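Local structure of chitin binding domain (Burkholderia pseudomallei, 3UAM) at residues M122-R127 / A196-A201; P19-V24 / V45-G50; Q104-R109 / I211-A216. The protein probably binds chitin or a related polysaccharide and, as a member of the AA10 lytic polysaccharide monooxygenase family, may cleave it oxidatively. All blocks are in the same frame, centred on the assembly; numbering follows the deposited sequence. Where two conformers were deposited one is given.

Interaction 1: M122-R127 / A196-A201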
loop_
_atom_site.group_PDB
_atom_site.type_symbol
_atom_site.label_atom_id
_atom_site.label_comp_id
_atom_site.label_asym_id
_atom_site.label_seq_id
_atom_site.Cartn_x
_atom_site.Cartn_y
_atom_site.Cartn_z
ATOM N N MET A 122 -11.793 -12.096 -3.815
ATOM C CA MET A 122 -11.064 -13.339 -3.546
ATOM C C MET A 122 -9.815 -13.044 -2.719
ATOM O O MET A 122 -8.698 -13.260 -3.192
ATOM C CB MET A 122 -10.663 -14.061 -4.851
ATOM C CG MET A 122 -11.735 -14.202 -5.916
ATOM S SD MET A 122 -13.060 -15.342 -5.489
ATOM C CE MET A 122 -14.426 -14.860 -6.559
ATOM N N PRO A 123 -10.003 -12.528 -1.489
ATOM C CA PRO A 123 -8.879 -12.047 -0.702
ATOM C C PRO A 123 -7.860 -13.112 -0.387
ATOM O O PRO A 123 -8.186 -14.272 -0.226
ATOM C CB PRO A 123 -9.535 -11.506 0.595
ATOM C CG PRO A 123 -10.910 -12.099 0.621
ATOM C CD PRO A 123 -11.294 -12.278 -0.818
ATOM N N HIS A 124 -6.610 -12.698 -0.349
ATOM C CA HIS A 124 -5.486 -13.579 -0.019
ATOM C C HIS A 124 -5.352 -13.828 1.458
ATOM O O HIS A 124 -5.799 -13.018 2.292
ATOM C CB HIS A 124 -4.199 -12.900 -0.476
ATOM C CG HIS A 124 -3.884 -13.091 -1.927
ATOM N ND1 HIS A 124 -3.562 -14.288 -2.432
ATOM C CD2 HIS A 124 -3.843 -12.183 -2.984
ATOM C CE1 HIS A 124 -3.304 -14.162 -3.755
ATOM N NE2 HIS A 124 -3.465 -12.864 -4.089
ATOM N N LYS A 125 -4.704 -14.936 1.807
ATOM C CA LYS A 125 -4.151 -15.099 3.167
ATOM C C LYS A 125 -3.181 -13.959 3.477
ATOM O O LYS A 125 -2.251 -13.736 2.742
ATOM C CB LYS A 125 -3.418 -16.425 3.289
ATOM C CG LYS A 125 -4.327 -17.632 3.248
ATOM C CD LYS A 125 -3.548 -18.930 3.358
ATOM C CE LYS A 125 -4.483 -20.136 3.348
ATOM N NZ LYS A 125 -3.763 -21.435 3.513
ATOM N N THR A 126 -3.405 -13.245 4.566
ATOM C CA THR A 126 -2.699 -11.987 4.843
ATOM C C THR A 126 -1.748 -12.077 6.039
ATOM O O THR A 126 -2.159 -12.486 7.112
ATOM C CB THR A 126 -3.709 -10.895 5.152
ATOM O OG1 THR A 126 -4.600 -10.748 4.046
ATOM C CG2 THR A 126 -3.007 -9.556 5.460
ATOM N N ARG A 127 -0.496 -11.662 5.866
ATOM C CA ARG A 127 0.418 -11.565 7.004
ATOM C C ARG A 127 0.255 -10.250 7.743
ATOM O O ARG A 127 0.205 -10.235 8.953
ATOM C CB ARG A 127 1.882 -11.763 6.590
ATOM C CG ARG A 127 2.851 -11.771 7.763
ATOM C CD ARG A 127 2.430 -12.736 8.869
ATOM N NE ARG A 127 2.266 -14.096 8.376
ATOM C CZ ARG A 127 1.590 -15.063 8.999
ATOM N NH1 ARG A 127 0.958 -14.821 10.134
ATOM N NH2 ARG A 127 1.491 -16.269 8.447
ATOM N N ALA A 196 -0.190 2.663 1.753
ATOM C CA ALA A 196 -0.841 1.537 2.419
ATOM C C ALA A 196 -0.453 0.274 1.662
ATOM O O ALA A 196 -0.618 0.232 0.417
ATOM C CB ALA A 196 -2.357 1.741 2.417
ATOM N N VAL A 197 0.043 -0.741 2.389
ATOM C CA VAL A 197 0.575 -1.966 1.786
ATOM C C VAL A 197 -0.013 -3.218 2.440
ATOM O O VAL A 197 0.044 -3.370 3.663
ATOM C CB VAL A 197 2.113 -2.036 1.890
ATOM C CG1 VAL A 197 2.671 -3.233 1.104
ATOM C CG2 VAL A 197 2.744 -0.727 1.408
ATOM N N TRP A 198 -0.518 -4.124 1.612
ATOM C CA TRP A 198 -1.151 -5.371 2.034
ATOM C C TRP A 198 -0.288 -6.556 1.661
ATOM O O TRP A 198 -0.184 -6.864 0.490
ATOM C CB TRP A 198 -2.502 -5.448 1.348
ATOM C CG TRP A 198 -3.261 -6.744 1.526
ATOM C CD1 TRP A 198 -3.386 -7.508 2.668
ATOM C CD2 TRP A 198 -4.058 -7.430 0.525
ATOM N NE1 TRP A 198 -4.169 -8.599 2.445
ATOM C CE2 TRP A 198 -4.621 -8.602 1.184
ATOM C CE3 TRP A 198 -4.406 -7.168 -0.787
ATOM C CZ2 TRP A 198 -5.417 -9.494 0.522
ATOM C CZ3 TRP A 198 -5.224 -8.075 -1.444
ATOM C CH2 TRP A 198 -5.722 -9.215 -0.792
ATOM N N ASP A 199 0.319 -7.225 2.656
ATOM C CA ASP A 199 1.289 -8.332 2.456
ATOM C C ASP A 199 0.586 -9.693 2.454
ATOM O O ASP A 199 -0.127 -10.053 3.419
ATOM C CB ASP A 199 2.315 -8.426 3.589
ATOM C CG ASP A 199 3.403 -7.371 3.544
ATOM O OD1 ASP A 199 3.350 -6.415 2.730
ATOM O OD2 ASP A 199 4.334 -7.527 4.370
ATOM N N VAL A 200 0.844 -10.472 1.413
ATOM C CA VAL A 200 0.256 -11.781 1.242
ATOM C C VAL A 200 1.206 -12.839 1.816
ATOM O O VAL A 200 2.399 -12.894 1.454
ATOM C CB VAL A 200 -0.023 -12.073 -0.246
ATOM C CG1 VAL A 200 -0.590 -13.483 -0.441
ATOM C CG2 VAL A 200 -0.955 -11.011 -0.825
ATOM N N ALA A 201 0.672 -13.682 2.691
ATOM C CA ALA A 201 1.470 -14.650 3.425
ATOM C C ALA A 201 2.063 -15.738 2.545
ATOM O O ALA A 201 3.246 -16.093 2.698
ATOM C CB ALA A 201 0.638 -15.291 4.529
#
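Thr126 and Val200 form an antiparallel, non-hydrogen-bonded pair where strand 126-133 starts beside the end of strand 190-200, in the larger sheet of the LPMO beta-sandwich. On one flank Ala201 N donates to Lys125 O (2.9 Å); on the other Arg127 N donates to Asp199 O (3.0 Å). Beyond the backbone, the indole of Trp198 runs up to segment 122-127 edge first. Its NE1 gives a nearly straight bond to Thr126 OG1 (2.7 Å), which sits only 7° out of the ring plane. The hydroxyl can receive it because chi1 of Thr126 (-58°) swings OG1 back beside its own backbone N. From there OG1 also donates to His124 O (3.1 Å), approaching from above that carbonyl's plane. The Thr126 methyl CG2 also touches the pyrrole part of the indole, 3.5 Å from Trp198 CD1. Farther back, both Val200 methyls press on the His124 side chain, with CG1 3.6 Å from His124 CG. Trp129 stacks on Trp198, and Arg127 turns away to a salt bridge with Asp69. One buried hydroxyl thus accepts and donates at once: it satisfies the indole N-H, helps fix the rotation of that ring and ties in the backbone of His124.

Interaction 2: P19-V24 / V45-G50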
loop_
_atom_site.group_PDB
_atom_site.type_symbol
_atom_site.label_atom_id
_atom_site.label_comp_id
_atom_site.label_asym_id
_atom_site.label_seq_id
_atom_site.Cartn_x
_atom_site.Cartn_y
_atom_site.Cartn_z
ATOM N N PRO A 19 -9.409 -13.918 -10.274
ATOM C CA PRO A 19 -8.713 -12.639 -10.085
ATOM C C PRO A 19 -8.653 -12.276 -8.611
ATOM O O PRO A 19 -9.683 -12.323 -7.928
ATOM C CB PRO A 19 -9.583 -11.635 -10.856
ATOM C CG PRO A 19 -10.814 -12.394 -11.302
ATOM C CD PRO A 19 -10.829 -13.705 -10.567
ATOM N N ARG A 20 -7.453 -11.944 -8.132
ATOM C CA ARG A 20 -7.204 -11.645 -6.728
ATOM C C ARG A 20 -6.934 -10.152 -6.606
ATOM O O ARG A 20 -5.925 -9.650 -7.109
ATOM C CB ARG A 20 -5.985 -12.402 -6.230
ATOM C CG ARG A 20 -5.876 -13.839 -6.720
ATOM C CD ARG A 20 -7.124 -14.645 -6.408
ATOM N NE ARG A 20 -7.321 -14.780 -4.971
ATOM C CZ ARG A 20 -6.744 -15.698 -4.204
ATOM N NH1 ARG A 20 -5.894 -16.566 -4.712
ATOM N NH2 ARG A 20 -7.013 -15.741 -2.917
ATOM N N HIS A 21 -7.825 -9.454 -5.926
ATOM C CA HIS A 21 -7.900 -8.006 -5.991
ATOM C C HIS A 21 -7.898 -7.429 -4.621
ATOM O O HIS A 21 -8.487 -8.007 -3.704
ATOM C CB HIS A 21 -9.219 -7.600 -6.624
ATOM C CG HIS A 21 -9.228 -7.665 -8.113
ATOM N ND1 HIS A 21 -10.359 -7.511 -8.825
ATOM C CD2 HIS A 21 -8.200 -7.857 -9.021
ATOM C CE1 HIS A 21 -10.064 -7.576 -10.137
ATOM N NE2 HIS A 21 -8.731 -7.793 -10.249
ATOM N N GLY A 22 -7.264 -6.273 -4.488
ATOM C CA GLY A 22 -7.308 -5.500 -3.256
ATOM C C GLY A 22 -7.019 -4.040 -3.548
ATOM O O GLY A 22 -6.168 -3.745 -4.395
ATOM N N ARG A 23 -7.725 -3.138 -2.854
ATOM C CA ARG A 23 -7.472 -1.694 -2.961
ATOM C C ARG A 23 -7.963 -0.952 -1.717
ATOM O O ARG A 23 -8.765 -1.478 -0.947
ATOM C CB ARG A 23 -8.143 -1.123 -4.210
ATOM C CG ARG A 23 -9.658 -1.095 -4.118
ATOM C CD ARG A 23 -10.331 -0.840 -5.444
ATOM N NE ARG A 23 -11.774 -0.807 -5.248
ATOM C CZ ARG A 23 -12.542 -1.877 -5.031
ATOM N NH1 ARG A 23 -12.054 -3.120 -5.037
ATOM N NH2 ARG A 23 -13.834 -1.695 -4.827
ATOM N N VAL A 24 -7.474 0.268 -1.524
ATOM C CA VAL A 24 -8.010 1.161 -0.510
ATOM C C VAL A 24 -9.101 2.031 -1.125
ATOM O O VAL A 24 -8.843 2.902 -1.960
ATOM C CB VAL A 24 -6.907 2.019 0.120
ATOM C CG1 VAL A 24 -7.510 3.124 0.977
ATOM C CG2 VAL A 24 -5.980 1.122 0.933
ATOM N N VAL A 45 -6.773 -1.029 -10.976
ATOM C CA VAL A 45 -6.782 -0.395 -9.646
ATOM C C VAL A 45 -6.503 -1.409 -8.539
ATOM O O VAL A 45 -5.874 -1.087 -7.526
ATOM C CB VAL A 45 -8.143 0.278 -9.349
ATOM C CG1 VAL A 45 -8.209 0.777 -7.906
ATOM C CG2 VAL A 45 -8.369 1.433 -10.309
ATOM N N ASN A 46 -6.996 -2.629 -8.751
ATOM C CA ASN A 46 -6.956 -3.727 -7.775
ATOM C C ASN A 46 -5.749 -4.695 -7.899
ATOM O O ASN A 46 -5.665 -5.681 -7.143
ATOM C CB ASN A 46 -8.226 -4.565 -7.936
ATOM C CG ASN A 46 -9.428 -3.943 -7.257
ATOM O OD1 ASN A 46 -9.473 -3.875 -6.036
ATOM N ND2 ASN A 46 -10.378 -3.442 -8.039
ATOM N N GLU A 47 -4.829 -4.402 -8.827
ATOM C CA GLU A 47 -3.715 -5.291 -9.134
ATOM C C GLU A 47 -2.373 -4.527 -9.139
ATOM O O GLU A 47 -1.521 -4.755 -10.004
ATOM C CB GLU A 47 -3.946 -5.981 -10.477
ATOM C CG GLU A 47 -5.059 -7.005 -10.458
ATOM C CD GLU A 47 -5.471 -7.503 -11.840
ATOM O OE1 GLU A 47 -4.680 -7.440 -12.801
ATOM O OE2 GLU A 47 -6.620 -7.976 -11.978
ATOM N N LEU A 48 -2.191 -3.655 -8.148
ATOM C CA LEU A 48 -0.953 -2.935 -7.972
ATOM C C LEU A 48 -0.065 -3.828 -7.096
ATOM O O LEU A 48 0.230 -3.525 -5.940
ATOM C CB LEU A 48 -1.208 -1.552 -7.383
ATOM C CG LEU A 48 -2.151 -0.648 -8.204
ATOM C CD1 LEU A 48 -2.271 0.728 -7.558
ATOM C CD2 LEU A 48 -1.730 -0.539 -9.683
ATOM N N GLU A 49 0.334 -4.950 -7.698
ATOM C CA GLU A 49 0.912 -6.089 -6.998
ATOM C C GLU A 49 2.388 -6.241 -7.374
ATOM O O GLU A 49 2.761 -6.343 -8.549
ATOM C CB GLU A 49 0.122 -7.338 -7.390
ATOM C CG GLU A 49 0.451 -8.563 -6.572
ATOM C CD GLU A 49 -0.243 -9.825 -7.042
ATOM O OE1 GLU A 49 -1.131 -9.786 -7.918
ATOM O OE2 GLU A 49 0.116 -10.897 -6.524
ATOM N N GLY A 50 3.249 -6.156 -6.377
ATOM C CA GLY A 50 4.663 -6.414 -6.589
ATOM C C GLY A 50 5.230 -7.058 -5.356
ATOM O O GLY A 50 4.492 -7.366 -4.414
HETATM O O HOH W 1 -3.719 -9.737 -8.581
HETATM O O HOH W 2 -4.085 -2.774 -6.008
#
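Arg20 reaches segment 45-50 through a water, which sits 2.7 Å from both Arg20 O and Glu49 OE1; the Arg20 guanidinium turns away, its NE bonding to Met122 O. The next residue, His21, has its ring held on three sides. Asn46 CB sits over one face, 3.6 Å from the ring centroid, in a CH-pi contact that leaves the Asn46 amide 19° from parallel to the imidazole, while Pro19 CB lies over the opposite face. At the edge, His21 NE2 donates to Glu47 OE2 (2.7 Å) on the anti lone pair of the carboxylate, almost exactly in the ring plane. His21-Gly22 opens strand 21-26, and this His-Gly pair probably corresponds to the mature N-terminus of AA10 enzymes, although here the chain begins earlier. Gly22 N then bonds to Asn46 O (3.2 Å), and a second water joins Gly22 O to Val45 O and Leu48 N at the end of helix 42-45. Arg23, extended from CG to NE, crosses Asn46 at a slant, chi1 (70°) setting its CG between backbone N and carbonyl carbon; NH1 donates to Asn46 OD1 (2.9 Å), near the guanidinium plane, the flat groups 83° apart. Asn46 ND2 bonds to Phe42 O.

Interaction 3: Q104-R109 / I211-A216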
loop_
_atom_site.group_PDB
_atom_site.type_symbol
_atom_site.label_atom_id
_atom_site.label_comp_id
_atom_site.label_asym_id
_atom_site.label_seq_id
_atom_site.Cartn_x
_atom_site.Cartn_y
_atom_site.Cartn_z
ATOM N N GLN A 104 -4.998 14.464 -6.928
ATOM C CA GLN A 104 -6.056 14.937 -6.047
ATOM C C GLN A 104 -5.640 14.517 -4.649
ATOM O O GLN A 104 -5.215 13.379 -4.455
ATOM C CB GLN A 104 -7.391 14.280 -6.390
ATOM C CG GLN A 104 -7.995 14.660 -7.726
ATOM C CD GLN A 104 -9.232 13.819 -8.026
ATOM O OE1 GLN A 104 -9.220 12.996 -8.948
ATOM N NE2 GLN A 104 -10.280 13.987 -7.223
ATOM N N LYS A 105 -5.740 15.437 -3.695
ATOM C CA LYS A 105 -5.211 15.228 -2.352
ATOM C C LYS A 105 -6.308 15.391 -1.312
ATOM O O LYS A 105 -7.054 16.359 -1.347
ATOM C CB LYS A 105 -4.090 16.232 -2.071
ATOM C CG LYS A 105 -2.881 16.114 -2.996
ATOM C CD LYS A 105 -2.004 17.355 -2.950
ATOM C CE LYS A 105 -0.913 17.327 -4.020
ATOM N NZ LYS A 105 -1.383 17.343 -5.434
ATOM N N HIS A 106 -6.396 14.466 -0.377
ATOM C CA HIS A 106 -7.382 14.550 0.701
ATOM C C HIS A 106 -6.997 15.608 1.713
ATOM O O HIS A 106 -5.870 15.590 2.248
ATOM C CB HIS A 106 -7.523 13.191 1.410
ATOM C CG HIS A 106 -8.029 12.102 0.520
ATOM N ND1 HIS A 106 -9.320 11.976 0.213
ATOM C CD2 HIS A 106 -7.350 11.095 -0.190
ATOM C CE1 HIS A 106 -9.487 10.939 -0.625
ATOM N NE2 HIS A 106 -8.276 10.396 -0.871
ATOM N N ALA A 107 -7.926 16.516 2.001
ATOM C CA ALA A 107 -7.695 17.571 2.993
ATOM C C ALA A 107 -7.642 16.938 4.381
ATOM O O ALA A 107 -8.643 16.399 4.836
ATOM C CB ALA A 107 -8.790 18.645 2.932
ATOM N N VAL A 108 -6.481 16.970 5.033
ATOM C CA VAL A 108 -6.347 16.385 6.386
ATOM C C VAL A 108 -5.615 17.335 7.343
ATOM O O VAL A 108 -5.116 18.384 6.929
ATOM C CB VAL A 108 -5.657 15.007 6.368
ATOM C CG1 VAL A 108 -6.547 13.966 5.668
ATOM C CG2 VAL A 108 -4.280 15.087 5.712
ATOM N N ARG A 109 -5.584 16.956 8.612
ATOM C CA ARG A 109 -4.970 17.735 9.680
ATOM C C ARG A 109 -4.099 16.865 10.578
ATOM O O ARG A 109 -4.384 15.670 10.793
ATOM C CB ARG A 109 -6.063 18.371 10.541
ATOM C CG ARG A 109 -7.000 19.294 9.793
ATOM C CD ARG A 109 -8.039 19.865 10.746
ATOM N NE ARG A 109 -7.421 20.787 11.687
ATOM C CZ ARG A 109 -7.106 22.050 11.412
ATOM N NH1 ARG A 109 -7.360 22.572 10.232
ATOM N NH2 ARG A 109 -6.526 22.798 12.330
ATOM N N ILE A 211 -1.933 6.925 -1.119
ATOM C CA ILE A 211 -3.024 7.822 -0.786
ATOM C C ILE A 211 -2.416 9.195 -0.614
ATOM O O ILE A 211 -1.438 9.362 0.147
ATOM C CB ILE A 211 -3.710 7.462 0.552
ATOM C CG1 ILE A 211 -4.188 6.017 0.530
ATOM C CG2 ILE A 211 -4.884 8.397 0.803
ATOM C CD1 ILE A 211 -4.525 5.457 1.894
ATOM N N ASP A 212 -2.971 10.156 -1.340
ATOM C CA ASP A 212 -2.400 11.485 -1.399
ATOM C C ASP A 212 -3.117 12.398 -0.421
ATOM O O ASP A 212 -4.331 12.483 -0.440
ATOM C CB ASP A 212 -2.524 12.041 -2.812
ATOM C CG ASP A 212 -1.623 11.327 -3.799
ATOM O OD1 ASP A 212 -0.361 11.365 -3.637
ATOM O OD2 ASP A 212 -2.191 10.750 -4.766
ATOM N N LEU A 213 -2.342 13.094 0.408
ATOM C CA LEU A 213 -2.846 13.891 1.526
ATOM C C LEU A 213 -2.334 15.333 1.460
ATOM O O LEU A 213 -1.191 15.575 1.070
ATOM C CB LEU A 213 -2.386 13.272 2.856
ATOM C CG LEU A 213 -2.728 11.794 3.102
ATOM C CD1 LEU A 213 -2.174 11.362 4.464
ATOM C CD2 LEU A 213 -4.223 11.514 3.008
ATOM N N ASN A 214 -3.192 16.270 1.866
ATOM C CA ASN A 214 -2.814 17.651 2.032
ATOM C C ASN A 214 -3.117 18.103 3.456
ATOM O O ASN A 214 -4.271 18.266 3.832
ATOM C CB ASN A 214 -3.558 18.555 1.048
ATOM C CG ASN A 214 -2.927 19.931 0.964
ATOM O OD1 ASN A 214 -1.709 20.049 0.853
ATOM N ND2 ASN A 214 -3.750 20.971 0.996
ATOM N N PHE A 215 -2.060 18.298 4.236
ATOM C CA PHE A 215 -2.195 18.651 5.638
ATOM C C PHE A 215 -2.292 20.154 5.729
ATOM O O PHE A 215 -1.478 20.873 5.135
ATOM C CB PHE A 215 -0.973 18.190 6.439
ATOM C CG PHE A 215 -0.980 16.723 6.798
ATOM C CD1 PHE A 215 -0.560 15.775 5.891
ATOM C CD2 PHE A 215 -1.328 16.307 8.071
ATOM C CE1 PHE A 215 -0.512 14.441 6.224
ATOM C CE2 PHE A 215 -1.293 14.961 8.419
ATOM C CZ PHE A 215 -0.878 14.032 7.495
ATOM N N ALA A 216 -3.277 20.623 6.474
ATOM C CA ALA A 216 -3.373 22.037 6.824
ATOM C C ALA A 216 -2.017 22.538 7.398
ATOM O O ALA A 216 -1.290 21.816 8.108
ATOM C CB ALA A 216 -4.514 22.255 7.823
ATOM O OXT ALA A 216 -1.585 23.665 7.141
HETATM O O HOH W 3 -4.769 10.915 -5.369
#
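Val108 CG2 sits squarely over one face of the Phe215 ring, 3.6 Å above the plane and just 6° off the normal through its centre. Chi1 of Val108 (-67°) sets this methyl between its own backbone N and carbonyl carbon, where it also meets Leu213 CB at 3.9 Å. Obliquely to the same ring comes the carbonyl carbon of Arg109. A second flat group, the His106 imidazole, meets Ile211 CG2 obliquely through CD2 (3.8 Å); its NE2 bonds to Glu28 O, and the Tyr33 ring lies nearly parallel to it. His106, Val108, Leu213 and Phe215 all project from one face of a parallel pairing between strands 106-108 and 205-215. Backbone bonds alternate along it: His106 N to Asp212 O, Asn214 N to His106 O, Val108 N to Asn214 O (2.8 Å) and Ala216 N to Val108 O (2.9 Å). At the start a water donates to both Gln104 O and Asp212 OD2, and Asp212 OD1 takes Arg30 and Tyr191. Four nearly straight backbone hydrogen bonds carry the pairing right to the C-terminal residue, while Val108, Leu213 and Phe215 meet through carbon contacts, His106 being the polar member of their face; water-mediated and charged contacts gather at the Asp212 end.

In the fold
Interactions 1 and 2 adjoin, their centres about 10 Å apart, and Arg20 CB packs on His124 NE2 (3.3 Å). In AA10 relatives a copper ion is held by the N-terminal histidine, through its amine and ND1, and by NE2 of a second one; by sequence His21 and His124 probably correspond to these. Here, though, His21 ND1 and His124 NE2 stand 9.9 Å apart, and with residues still preceding His21 the brace is probably not assembled in this model. The centre of interaction 3 is about 26 Å from that of interaction 1 and about 23 Å from that of interaction 2, though Val24 CG1 still touches Ile211 CD1 (3.9 Å). Neighbouring strands 190-200 and 205-215 connect interactions 1 and 3.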